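Local coordinates for protein endo-1,4-beta-mannanase (Eisenia fetida, PDB 5Y6T) that probably hydrolyses internal beta-1,4-mannosidic linkages of mannans, as a cold-adapted endo-mannanase of glycoside hydrolase family 5, at residues D178-G190 with G239-A252. Residues are numbered along the deposited sequence; the frame is centred on the assembly and turned at random.
Sequences DGNPCFDTQPLAG and GWRNYYTDNCLIDA
The guanidinium of R241 lies between two prolines. P181 CB sits over the centre of one face, 4.0 Å above the plane, and P187 CG lies over the rim of the opposite face. The carbonyl O of D184 is at the guanidinium edge, 3.0 Å from R241 NH1, and accepts a hydrogen bond. The Y243 ring carries R241 CG on one face and meets C182 O and D184 O at its edge. P187 O meets the W240 ring at its edge. N180 CG lies over one face of the F183 ring, toward its rim. Y243 OH donates to D184 O over 2.7 Å, in the carbonyl plane and on a lone pair, whereas R241 NH1 comes from above that plane. Two donors thus grip this one oxygen. The D184 carboxylate stands nearly perpendicular to the guanidinium, 86° between planes. Its OD1 forms a salt bridge with R241 NH1, in which the hydrogen bond is weak. CG of R241 stands anti to the backbone N (chi1 174°), and the bend at chi3 puts the guanidinium between P181 and P187, with NH1 at D184 O. With an alanine in place of R241, D184 O would probably keep Y243 OH but lose its second donor, and a gap is likely to open between P181 and P187. The disulfide C182–C248 ties the loop covalently to helix 246-253 (chi3 -75°). Beside it, N180 ND2 gives D251 OD2 a nearly straight bond of 2.8 Å, from above the carboxylate plane. F183 CE1 rests on A252 CB at 3.9 Å. The contact joins the loop between strand 165-166 and helix 201-218 to helix 246-253 and the loop leading into it, in the family 5 (beta/alpha)8 barrel. Q205 of helix 201-218 bonds to both C182 O and Y243 O, and Y244 packs on strand 223-228.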
loop_
_atom_site.group_PDB
_atom_site.type_symbol
_atom_site.label_atom_id
_atom_site.label_comp_id
_atom_site.label_asym_id
_atom_site.label_seq_id
_atom_site.Cartn_x
_atom_site.Cartn_y
_atom_site.Cartn_z
ATOM N N ASP A 178 17.228 -19.738 -6.943
ATOM C CA ASP A 178 17.670 -19.888 -5.606
ATOM C C ASP A 178 17.209 -21.228 -5.142
ATOM O O ASP A 178 16.093 -21.710 -5.502
ATOM C CB ASP A 178 17.139 -18.818 -4.636
ATOM C CG ASP A 178 18.086 -18.619 -3.437
ATOM O OD1 ASP A 178 19.121 -17.865 -3.587
ATOM O OD2 ASP A 178 17.834 -19.123 -2.325
ATOM N N GLY A 179 18.019 -21.807 -4.262
ATOM C CA GLY A 179 17.646 -22.996 -3.489
ATOM C C GLY A 179 16.477 -22.827 -2.540
ATOM O O GLY A 179 15.702 -23.774 -2.315
ATOM N N ASN A 180 16.286 -21.604 -2.001
ATOM C CA ASN A 180 15.125 -21.325 -1.155
ATOM C C ASN A 180 14.044 -20.738 -2.059
ATOM O O ASN A 180 14.225 -19.702 -2.677
ATOM C CB ASN A 180 15.468 -20.370 -0.035
ATOM C CG ASN A 180 14.337 -20.174 0.934
ATOM O OD1 ASN A 180 13.152 -20.241 0.574
ATOM N ND2 ASN A 180 14.694 -19.995 2.178
ATOM N N PRO A 181 12.908 -21.440 -2.204
ATOM C CA PRO A 181 11.939 -20.916 -3.209
ATOM C C PRO A 181 11.427 -19.534 -2.857
ATOM O O PRO A 181 11.063 -18.778 -3.734
ATOM C CB PRO A 181 10.775 -21.940 -3.166
ATOM C CG PRO A 181 11.235 -23.067 -2.344
ATOM C CD PRO A 181 12.488 -22.710 -1.600
ATOM N N CYS A 182 11.417 -19.186 -1.596
ATOM C CA CYS A 182 11.006 -17.846 -1.169
ATOM C C CYS A 182 11.827 -16.737 -1.812
ATOM O O CYS A 182 11.317 -15.600 -1.997
ATOM C CB CYS A 182 11.064 -17.675 0.345
ATOM S SG CYS A 182 9.662 -18.455 1.199
ATOM N N PHE A 183 13.085 -17.064 -2.161
ATOM C CA PHE A 183 14.053 -16.058 -2.703
ATOM C C PHE A 183 14.270 -16.219 -4.191
ATOM O O PHE A 183 14.914 -15.401 -4.808
ATOM C CB PHE A 183 15.406 -16.196 -1.958
ATOM C CG PHE A 183 15.306 -16.178 -0.486
ATOM C CD1 PHE A 183 14.261 -15.610 0.208
ATOM C CD2 PHE A 183 16.301 -16.768 0.250
ATOM C CE1 PHE A 183 14.193 -15.658 1.574
ATOM C CE2 PHE A 183 16.272 -16.796 1.632
ATOM C CZ PHE A 183 15.173 -16.270 2.299
ATOM N N ASP A 184 13.686 -17.239 -4.765
ATOM C CA ASP A 184 13.867 -17.597 -6.157
ATOM C C ASP A 184 12.876 -16.747 -6.936
ATOM O O ASP A 184 11.672 -16.823 -6.727
ATOM C CB ASP A 184 13.626 -19.099 -6.323
ATOM C CG ASP A 184 13.699 -19.533 -7.781
ATOM O OD1 ASP A 184 12.976 -18.963 -8.607
ATOM O OD2 ASP A 184 14.471 -20.479 -8.074
ATOM N N THR A 185 13.373 -15.940 -7.875
ATOM C CA THR A 185 12.559 -15.099 -8.730
ATOM C C THR A 185 12.388 -15.545 -10.215
ATOM O O THR A 185 12.009 -14.748 -11.049
ATOM C CB THR A 185 13.017 -13.636 -8.718
ATOM O OG1 THR A 185 14.372 -13.577 -9.161
ATOM C CG2 THR A 185 12.930 -13.035 -7.282
ATOM N N GLN A 186 12.613 -16.823 -10.468
ATOM C CA GLN A 186 12.340 -17.387 -11.795
ATOM C C GLN A 186 10.873 -17.204 -12.193
ATOM O O GLN A 186 10.600 -16.885 -13.343
ATOM C CB GLN A 186 12.843 -18.819 -11.951
ATOM C CG GLN A 186 14.353 -18.926 -11.919
ATOM C CD GLN A 186 15.049 -18.252 -13.085
ATOM O OE1 GLN A 186 14.433 -17.540 -13.889
ATOM N NE2 GLN A 186 16.366 -18.485 -13.198
ATOM N N PRO A 187 9.934 -17.275 -11.260
ATOM C CA PRO A 187 8.541 -16.960 -11.733
ATOM C C PRO A 187 8.294 -15.555 -12.250
ATOM O O PRO A 187 7.321 -15.334 -12.941
ATOM C CB PRO A 187 7.676 -17.244 -10.485
ATOM C CG PRO A 187 8.493 -18.219 -9.700
ATOM C CD PRO A 187 9.924 -17.788 -9.902
ATOM N N LEU A 188 9.177 -14.623 -11.922
ATOM C CA LEU A 188 9.178 -13.295 -12.440
ATOM C C LEU A 188 10.012 -13.072 -13.712
ATOM O O LEU A 188 10.051 -11.955 -14.209
ATOM C CB LEU A 188 9.648 -12.267 -11.354
ATOM C CG LEU A 188 8.877 -12.375 -10.038
ATOM C CD1 LEU A 188 9.283 -11.308 -9.030
ATOM C CD2 LEU A 188 7.341 -12.358 -10.241
ATOM N N ALA A 189 10.602 -14.133 -14.261
ATOM C CA ALA A 189 11.439 -13.978 -15.487
ATOM C C ALA A 189 10.541 -13.520 -16.607
ATOM O O ALA A 189 9.414 -14.061 -16.785
ATOM C CB ALA A 189 12.109 -15.317 -15.850
ATOM N N GLY A 190 10.996 -12.523 -17.348
ATOM C CA GLY A 190 10.283 -12.046 -18.512
ATOM C C GLY A 190 9.069 -11.173 -18.155
ATOM O O GLY A 190 8.372 -10.734 -19.013
ATOM N N GLY A 239 1.027 -20.383 -11.860
ATOM C CA GLY A 239 2.453 -20.428 -12.163
ATOM C C GLY A 239 3.275 -19.370 -11.511
ATOM O O GLY A 239 4.475 -19.213 -11.785
ATOM N N TRP A 240 2.650 -18.580 -10.635
ATOM C CA TRP A 240 3.319 -17.467 -9.981
ATOM C C TRP A 240 3.879 -17.865 -8.635
ATOM O O TRP A 240 3.834 -19.036 -8.281
ATOM C CB TRP A 240 2.406 -16.227 -9.867
ATOM C CG TRP A 240 1.800 -15.799 -11.209
ATOM C CD1 TRP A 240 0.466 -15.604 -11.446
ATOM C CD2 TRP A 240 2.473 -15.526 -12.449
ATOM N NE1 TRP A 240 0.281 -15.207 -12.747
ATOM C CE2 TRP A 240 1.490 -15.175 -13.391
ATOM C CE3 TRP A 240 3.842 -15.504 -12.852
ATOM C CZ2 TRP A 240 1.792 -14.842 -14.720
ATOM C CZ3 TRP A 240 4.133 -15.151 -14.181
ATOM C CH2 TRP A 240 3.108 -14.814 -15.090
ATOM N N ARG A 241 4.384 -16.928 -7.841
ATOM C CA ARG A 241 4.755 -17.223 -6.478
ATOM C C ARG A 241 4.323 -16.070 -5.564
ATOM O O ARG A 241 4.371 -14.891 -5.949
ATOM C CB ARG A 241 6.283 -17.388 -6.404
ATOM C CG ARG A 241 6.848 -17.573 -4.976
ATOM C CD ARG A 241 8.264 -18.137 -4.972
ATOM N NE ARG A 241 8.239 -19.508 -5.464
ATOM C CZ ARG A 241 9.096 -20.063 -6.330
ATOM N NH1 ARG A 241 10.107 -19.391 -6.783
ATOM N NH2 ARG A 241 8.918 -21.305 -6.741
ATOM N N ASN A 242 3.983 -16.398 -4.359
ATOM C CA ASN A 242 3.659 -15.399 -3.343
ATOM C C ASN A 242 4.838 -15.120 -2.410
ATOM O O ASN A 242 5.191 -15.943 -1.541
ATOM C CB ASN A 242 2.405 -15.799 -2.559
ATOM C CG ASN A 242 1.911 -14.690 -1.653
ATOM O OD1 ASN A 242 2.580 -13.711 -1.396
ATOM N ND2 ASN A 242 0.698 -14.844 -1.179
ATOM N N TYR A 243 5.488 -13.994 -2.642
ATOM C CA TYR A 243 6.719 -13.647 -1.959
ATOM C C TYR A 243 6.487 -13.019 -0.615
ATOM O O TYR A 243 7.424 -12.815 0.125
ATOM C CB TYR A 243 7.548 -12.738 -2.840
ATOM C CG TYR A 243 8.050 -13.446 -3.999
ATOM C CD1 TYR A 243 9.201 -14.248 -3.925
ATOM C CD2 TYR A 243 7.414 -13.324 -5.236
ATOM C CE1 TYR A 243 9.624 -14.932 -5.023
ATOM C CE2 TYR A 243 7.851 -14.030 -6.371
ATOM C CZ TYR A 243 8.991 -14.828 -6.250
ATOM O OH TYR A 243 9.436 -15.528 -7.359
ATOM N N TYR A 244 5.229 -12.787 -0.232
ATOM C CA TYR A 244 4.976 -11.990 0.983
ATOM C C TYR A 244 4.089 -12.751 1.974
ATOM O O TYR A 244 3.472 -12.168 2.856
ATOM C CB TYR A 244 4.355 -10.602 0.610
ATOM C CG TYR A 244 5.190 -9.921 -0.440
ATOM C CD1 TYR A 244 6.353 -9.317 -0.112
ATOM C CD2 TYR A 244 4.884 -10.053 -1.792
ATOM C CE1 TYR A 244 7.198 -8.783 -1.074
ATOM C CE2 TYR A 244 5.687 -9.465 -2.746
ATOM C CZ TYR A 244 6.844 -8.826 -2.390
ATOM O OH TYR A 244 7.669 -8.273 -3.396
ATOM N N THR A 245 4.109 -14.072 1.843
ATOM C CA THR A 245 3.513 -14.937 2.846
ATOM C C THR A 245 4.240 -14.810 4.154
ATOM O O THR A 245 5.388 -14.400 4.204
ATOM C CB THR A 245 3.568 -16.404 2.418
ATOM O OG1 THR A 245 4.934 -16.787 2.298
ATOM C CG2 THR A 245 2.840 -16.610 1.066
ATOM N N ASP A 246 3.580 -15.230 5.237
ATOM C CA ASP A 246 4.213 -15.230 6.564
ATOM C C ASP A 246 5.491 -16.026 6.522
ATOM O O ASP A 246 6.522 -15.576 6.992
ATOM C CB ASP A 246 3.306 -15.846 7.621
ATOM C CG ASP A 246 2.025 -15.092 7.831
ATOM O OD1 ASP A 246 1.676 -14.106 7.153
ATOM O OD2 ASP A 246 1.328 -15.460 8.770
ATOM N N ASN A 247 5.450 -17.193 5.872
ATOM C CA ASN A 247 6.625 -18.015 5.874
ATOM C C ASN A 247 7.782 -17.350 5.109
ATOM O O ASN A 247 8.872 -17.349 5.639
ATOM C CB ASN A 247 6.353 -19.387 5.274
ATOM C CG ASN A 247 7.568 -20.254 5.305
ATOM O OD1 ASN A 247 7.932 -20.795 6.357
ATOM N ND2 ASN A 247 8.250 -20.342 4.176
ATOM N N CYS A 248 7.533 -16.751 3.949
ATOM C CA CYS A 248 8.638 -16.098 3.201
ATOM C C CYS A 248 9.211 -14.876 3.942
ATOM O O CYS A 248 10.446 -14.663 3.866
ATOM C CB CYS A 248 8.265 -15.799 1.788
ATOM S SG CYS A 248 8.026 -17.268 0.763
ATOM N N LEU A 249 8.356 -14.018 4.478
ATOM C CA LEU A 249 8.803 -12.778 5.207
ATOM C C LEU A 249 9.598 -13.163 6.428
ATOM O O LEU A 249 10.664 -12.652 6.666
ATOM C CB LEU A 249 7.674 -11.893 5.620
ATOM C CG LEU A 249 6.968 -11.235 4.432
ATOM C CD1 LEU A 249 5.913 -10.280 4.850
ATOM C CD2 LEU A 249 7.961 -10.500 3.532
ATOM N N ILE A 250 9.118 -14.141 7.174
ATOM C CA ILE A 250 9.881 -14.615 8.346
ATOM C C ILE A 250 11.173 -15.311 7.970
ATOM O O ILE A 250 12.215 -15.090 8.641
ATOM C CB ILE A 250 9.016 -15.518 9.270
ATOM C CG1 ILE A 250 7.823 -14.754 9.855
ATOM C CG2 ILE A 250 9.830 -15.979 10.496
ATOM C CD1 ILE A 250 6.694 -15.589 10.400
ATOM N N ASP A 251 11.157 -16.111 6.900
ATOM C CA ASP A 251 12.365 -16.790 6.422
ATOM C C ASP A 251 13.439 -15.755 6.070
ATOM O O ASP A 251 14.622 -15.867 6.498
ATOM C CB ASP A 251 12.076 -17.679 5.255
ATOM C CG ASP A 251 13.112 -18.772 5.093
ATOM O OD1 ASP A 251 14.137 -18.670 5.797
ATOM O OD2 ASP A 251 12.899 -19.681 4.258
ATOM N N ALA A 252 13.012 -14.659 5.468
ATOM C CA ALA A 252 13.939 -13.594 5.048
ATOM C C ALA A 252 14.452 -12.733 6.165
ATOM O O ALA A 252 15.658 -12.408 6.171
ATOM C CB ALA A 252 13.253 -12.742 3.980
HETATM O O HOH W 1 11.213 -21.259 -9.282
#